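Local coordinates for fuculose-1-phosphate aldolase (Glaciozyma antarctica, PDB 4XXF), which belongs to the class II aldolase and adducin family and binds a zinc ion, at residues Q113-S127 with I177-I190. Sequence-based numbering, arbitrary orientation. Where two conformers were deposited one is given.
Sequences QAICHSHSTYGKAFS and ILQNHGLLTVGTTI. With ZN (zinc ion), chain B.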
loop_
_atom_site.group_PDB
_atom_site.type_symbol
_atom_site.label_atom_id
_atom_site.label_comp_id
_atom_site.label_asym_id
_atom_site.label_seq_id
_atom_site.Cartn_x
_atom_site.Cartn_y
_atom_site.Cartn_z
ATOM N N GLN A 113 22.137 8.725 22.053
ATOM C CA GLN A 113 22.657 7.376 22.010
ATOM C C GLN A 113 22.368 6.712 20.669
ATOM O O GLN A 113 23.097 5.819 20.257
ATOM C CB GLN A 113 22.077 6.569 23.175
ATOM C CG GLN A 113 22.484 7.130 24.539
ATOM C CD GLN A 113 23.993 7.228 24.692
ATOM O OE1 GLN A 113 24.676 6.217 24.806
ATOM N NE2 GLN A 113 24.517 8.448 24.674
ATOM N N ALA A 114 21.328 7.171 19.983
ATOM C CA ALA A 114 20.910 6.537 18.735
ATOM C C ALA A 114 20.485 7.562 17.713
ATOM O O ALA A 114 19.893 8.595 18.064
ATOM C CB ALA A 114 19.764 5.567 18.990
ATOM N N ILE A 115 20.787 7.271 16.450
ATOM C CA ILE A 115 20.441 8.162 15.345
ATOM C C ILE A 115 19.889 7.325 14.208
ATOM O O ILE A 115 20.439 6.271 13.897
ATOM C CB ILE A 115 21.680 8.985 14.881
ATOM C CG1 ILE A 115 22.274 9.791 16.045
ATOM C CG2 ILE A 115 21.330 9.884 13.698
ATOM C CD1 ILE A 115 23.547 10.514 15.691
ATOM N N CYS A 116 18.797 7.800 13.600
ATOM C CA CYS A 116 18.152 7.120 12.470
ATOM C C CYS A 116 18.100 7.995 11.242
ATOM O O CYS A 116 17.664 9.139 11.313
ATOM C CB CYS A 116 16.712 6.715 12.799
ATOM S SG CYS A 116 16.473 5.656 14.216
ATOM N N HIS A 117 18.496 7.433 10.109
ATOM C CA HIS A 117 18.358 8.108 8.839
ATOM C C HIS A 117 18.045 7.101 7.740
ATOM O O HIS A 117 18.667 6.052 7.650
ATOM C CB HIS A 117 19.633 8.869 8.503
ATOM C CG HIS A 117 19.637 9.452 7.130
ATOM N ND1 HIS A 117 18.756 10.438 6.734
ATOM C CD2 HIS A 117 20.404 9.178 6.051
ATOM C CE1 HIS A 117 18.993 10.755 5.472
ATOM N NE2 HIS A 117 19.984 9.995 5.028
ATOM N N SER A 118 17.075 7.431 6.899
ATOM C CA SER A 118 16.712 6.588 5.774
ATOM C C SER A 118 16.004 7.463 4.770
ATOM O O SER A 118 15.412 8.477 5.145
ATOM C CB SER A 118 15.809 5.438 6.233
ATOM O OG SER A 118 15.667 4.444 5.236
ATOM N N HIS A 119 16.071 7.093 3.495
ATOM C CA HIS A 119 15.464 7.899 2.441
ATOM C C HIS A 119 14.030 7.454 2.200
ATOM O O HIS A 119 13.686 6.940 1.144
ATOM C CB HIS A 119 16.304 7.812 1.176
ATOM C CG HIS A 119 17.662 8.426 1.326
ATOM N ND1 HIS A 119 18.530 8.581 0.267
ATOM C CD2 HIS A 119 18.298 8.924 2.414
ATOM C CE1 HIS A 119 19.647 9.142 0.699
ATOM N NE2 HIS A 119 19.528 9.371 1.993
ATOM N N SER A 120 13.206 7.663 3.210
ATOM C CA SER A 120 11.807 7.258 3.189
ATOM C C SER A 120 11.009 8.154 2.260
ATOM O O SER A 120 11.326 9.333 2.089
ATOM C CB SER A 120 11.229 7.282 4.604
ATOM O OG SER A 120 11.492 8.534 5.243
ATOM N N THR A 121 9.982 7.574 1.651
ATOM C CA THR A 121 9.254 8.192 0.551
ATOM C C THR A 121 8.658 9.551 0.879
ATOM O O THR A 121 8.882 10.512 0.149
ATOM C CB THR A 121 8.126 7.270 0.101
ATOM O OG1 THR A 121 8.680 6.016 -0.321
ATOM C CG2 THR A 121 7.385 7.870 -1.073
ATOM N N TYR A 122 7.917 9.637 1.976
ATOM C CA TYR A 122 7.176 10.854 2.262
ATOM C C TYR A 122 8.086 11.933 2.829
ATOM O O TYR A 122 7.930 13.104 2.505
ATOM C CB TYR A 122 5.993 10.558 3.199
ATOM C CG TYR A 122 5.035 9.573 2.566
ATOM C CD1 TYR A 122 4.370 9.897 1.384
ATOM C CD2 TYR A 122 4.832 8.314 3.109
ATOM C CE1 TYR A 122 3.517 8.998 0.767
ATOM C CE2 TYR A 122 3.979 7.398 2.497
ATOM C CZ TYR A 122 3.327 7.753 1.318
ATOM O OH TYR A 122 2.465 6.872 0.703
ATOM N N GLY A 123 9.040 11.554 3.671
ATOM C CA GLY A 123 10.011 12.520 4.168
ATOM C C GLY A 123 10.828 13.103 3.035
ATOM O O GLY A 123 11.108 14.302 3.009
ATOM N N LYS A 124 11.222 12.251 2.102
ATOM C CA LYS A 124 11.957 12.693 0.937
ATOM C C LYS A 124 11.123 13.663 0.088
ATOM O O LYS A 124 11.581 14.762 -0.257
ATOM C CB LYS A 124 12.395 11.465 0.131
ATOM C CG LYS A 124 13.040 11.777 -1.179
ATOM C CD LYS A 124 13.807 10.581 -1.745
ATOM C CE LYS A 124 12.987 9.315 -1.769
ATOM N NZ LYS A 124 13.763 8.236 -2.451
ATOM N N ALA A 125 9.890 13.288 -0.233
ATOM C CA ALA A 125 9.033 14.151 -1.034
ATOM C C ALA A 125 8.760 15.472 -0.327
ATOM O O ALA A 125 8.825 16.543 -0.930
ATOM C CB ALA A 125 7.715 13.449 -1.368
ATOM N N PHE A 126 8.455 15.414 0.963
ATOM C CA PHE A 126 8.188 16.655 1.673
ATOM C C PHE A 126 9.432 17.542 1.754
ATOM O O PHE A 126 9.347 18.765 1.640
ATOM C CB PHE A 126 7.633 16.384 3.075
ATOM C CG PHE A 126 7.264 17.644 3.795
ATOM C CD1 PHE A 126 6.191 18.399 3.345
ATOM C CD2 PHE A 126 8.029 18.128 4.850
ATOM C CE1 PHE A 126 5.853 19.590 3.958
ATOM C CE2 PHE A 126 7.693 19.323 5.483
ATOM C CZ PHE A 126 6.611 20.059 5.026
ATOM N N SER A 127 10.591 16.915 1.941
ATOM C CA SER A 127 11.834 17.683 2.045
ATOM C C SER A 127 12.169 18.426 0.757
ATOM O O SER A 127 12.940 19.384 0.789
ATOM C CB SER A 127 13.011 16.781 2.428
ATOM O OG SER A 127 13.524 16.075 1.298
ATOM N N ILE A 177 14.571 17.929 9.123
ATOM C CA ILE A 177 14.206 17.723 7.729
ATOM C C ILE A 177 15.331 18.294 6.890
ATOM O O ILE A 177 15.633 19.482 6.973
ATOM C CB ILE A 177 12.866 18.391 7.396
ATOM C CG1 ILE A 177 11.780 17.803 8.301
ATOM C CG2 ILE A 177 12.525 18.222 5.921
ATOM C CD1 ILE A 177 10.395 18.357 8.064
ATOM N N LEU A 178 15.981 17.416 6.130
ATOM C CA LEU A 178 17.106 17.787 5.289
ATOM C C LEU A 178 16.597 18.046 3.884
ATOM O O LEU A 178 16.173 17.119 3.201
ATOM C CB LEU A 178 18.156 16.680 5.295
ATOM C CG LEU A 178 18.652 16.254 6.679
ATOM C CD1 LEU A 178 19.405 14.932 6.577
ATOM C CD2 LEU A 178 19.533 17.336 7.296
ATOM N N GLN A 179 16.626 19.301 3.459
ATOM C CA GLN A 179 16.045 19.655 2.170
ATOM C C GLN A 179 16.655 18.824 1.037
ATOM O O GLN A 179 17.879 18.615 0.987
ATOM C CB GLN A 179 16.232 21.147 1.894
ATOM C CG GLN A 179 15.508 21.644 0.667
ATOM C CD GLN A 179 15.763 23.108 0.441
ATOM O OE1 GLN A 179 15.425 23.942 1.281
ATOM N NE2 GLN A 179 16.374 23.431 -0.684
ATOM N N ASN A 180 15.778 18.333 0.161
ATOM C CA ASN A 180 16.166 17.528 -0.996
ATOM C C ASN A 180 16.857 16.229 -0.615
ATOM O O ASN A 180 17.677 15.723 -1.373
ATOM C CB ASN A 180 17.095 18.303 -1.938
ATOM C CG ASN A 180 16.534 19.653 -2.351
ATOM O OD1 ASN A 180 17.129 20.696 -2.050
ATOM N ND2 ASN A 180 15.404 19.648 -3.051
ATOM N N HIS A 181 16.534 15.688 0.548
ATOM C CA HIS A 181 17.283 14.552 1.059
ATOM C C HIS A 181 16.346 13.630 1.822
ATOM O O HIS A 181 16.066 12.510 1.369
ATOM C CB HIS A 181 18.447 15.060 1.922
ATOM C CG HIS A 181 19.379 13.992 2.399
ATOM N ND1 HIS A 181 20.516 14.278 3.124
ATOM C CD2 HIS A 181 19.354 12.644 2.258
ATOM C CE1 HIS A 181 21.149 13.154 3.415
ATOM N NE2 HIS A 181 20.466 12.147 2.894
ATOM N N GLY A 182 15.830 14.104 2.951
ATOM C CA GLY A 182 14.937 13.284 3.747
ATOM C C GLY A 182 15.051 13.617 5.218
ATOM O O GLY A 182 15.362 14.746 5.585
ATOM N N LEU A 183 14.830 12.609 6.044
ATOM C CA LEU A 183 14.681 12.794 7.484
ATOM C C LEU A 183 15.826 12.197 8.277
ATOM O O LEU A 183 16.377 11.163 7.908
ATOM C CB LEU A 183 13.383 12.148 7.960
ATOM C CG LEU A 183 12.112 12.495 7.188
ATOM C CD1 LEU A 183 10.964 11.684 7.771
ATOM C CD2 LEU A 183 11.828 13.968 7.281
ATOM N N LEU A 184 16.139 12.822 9.403
ATOM C CA LEU A 184 17.044 12.232 10.380
ATOM C C LEU A 184 16.494 12.504 11.779
ATOM O O LEU A 184 16.034 13.620 12.061
ATOM C CB LEU A 184 18.458 12.800 10.213
ATOM C CG LEU A 184 19.542 12.324 11.184
ATOM C CD1 LEU A 184 20.900 12.378 10.522
ATOM C CD2 LEU A 184 19.580 13.167 12.453
ATOM N N THR A 185 16.531 11.494 12.651
ATOM C CA THR A 185 16.064 11.659 14.022
ATOM C C THR A 185 17.113 11.165 14.994
ATOM O O THR A 185 17.978 10.359 14.643
ATOM C CB THR A 185 14.745 10.912 14.292
ATOM O OG1 THR A 185 14.957 9.507 14.108
ATOM C CG2 THR A 185 13.649 11.399 13.353
ATOM N N VAL A 186 17.044 11.667 16.226
ATOM C CA VAL A 186 17.982 11.263 17.267
ATOM C C VAL A 186 17.219 10.917 18.532
ATOM O O VAL A 186 16.076 11.343 18.712
ATOM C CB VAL A 186 19.023 12.373 17.572
ATOM C CG1 VAL A 186 19.730 12.808 16.297
ATOM C CG2 VAL A 186 18.352 13.564 18.261
ATOM N N GLY A 187 17.837 10.125 19.395
ATOM C CA GLY A 187 17.210 9.762 20.650
ATOM C C GLY A 187 18.190 9.437 21.751
ATOM O O GLY A 187 19.339 9.067 21.502
ATOM N N THR A 188 17.712 9.555 22.983
ATOM C CA THR A 188 18.469 9.067 24.127
ATOM C C THR A 188 18.396 7.548 24.196
ATOM O O THR A 188 19.165 6.928 24.929
ATOM C CB THR A 188 17.968 9.667 25.452
ATOM O OG1 THR A 188 16.607 9.276 25.681
ATOM C CG2 THR A 188 18.085 11.192 25.430
ATOM N N THR A 189 17.466 6.968 23.438
ATOM C CA THR A 189 17.375 5.521 23.256
ATOM C C THR A 189 17.140 5.236 21.793
ATOM O O THR A 189 16.680 6.107 21.055
ATOM C CB THR A 189 16.234 4.860 24.064
ATOM O OG1 THR A 189 14.975 5.439 23.682
ATOM C CG2 THR A 189 16.458 5.012 25.562
ATOM N N ILE A 190 17.471 4.023 21.364
ATOM C CA ILE A 190 17.098 3.557 20.034
ATOM C C ILE A 190 15.591 3.697 19.847
ATOM O O ILE A 190 15.119 4.173 18.818
ATOM C CB ILE A 190 17.498 2.092 19.835
ATOM C CG1 ILE A 190 19.015 1.931 19.876
ATOM C CG2 ILE A 190 16.914 1.529 18.541
ATOM C CD1 ILE A 190 19.441 0.509 20.194
HETATM ZN ZN ZN B . 21.036 10.160 3.224
HETATM O O HOH W 1 13.385 10.521 4.567
HETATM O O HOH W 2 22.440 10.322 1.772
HETATM O O HOH W 3 21.870 8.162 3.350
HETATM O O HOH W 4 22.773 10.769 4.414
#
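His117, His119 and His181 converge on the zinc ion, each through NE2, with the NE2 atoms of His117 and His181 only 3.1 Å apart because both bind the metal. The ring of His181 stands nearly upright to the other two, its plane at 81° to that of His117 and 88° to that of His119, and presents its edge to His119 NE2. Three waters complete six ligands, and the bond from His117 NE2 to zinc is 2.1 Å long. On the far side of its ring His117 ND1 donates to Leu183 O (2.8 Å), which lies slightly off the ring plane; the bond reaches that oxygen from above its carbonyl plane and helps fix the rotation of the imidazole. His119 ND1 is held instead by Asp139 of the second subunit, so the metal site lies against a subunit interface. His117 belongs to strand 114-118, His119 follows in the loop before helix 121-127, and His181 closes the turn leading into strand 182-187, the antiparallel neighbour of 114-118 in the central sheet of the AraD-like fold. Cys116 pairs with Thr185 through two backbone bonds, and a classic beta bulge sets Gln113 N and Ala114 N on one acceptor, Gly187 O. Ile115 lies alongside Val186, CG1 to CG1 4.0 Å, while its CG2 meets Leu184 CD2 obliquely. Where the strands part, a water donates to Ser118 O and Ser120 OG and accepts from Leu183 N; Ser120 OG also bonds to Glu201 of helix 190-213. Leu183 CG sits 3.7 Å from Gly123 CA, at a point on helix 121-127 with no room for a side chain. Ser127 OG, turned between its backbone N and carbonyl carbon (chi1 80°), donates to Lys124 O and accepts from His181 N (3.1 Å), tying the helix end to the turn that carries the third zinc ligand. Beside it, Ile177 CD1 abuts the edge of the Phe126 ring at CE2, 3.9 Å away.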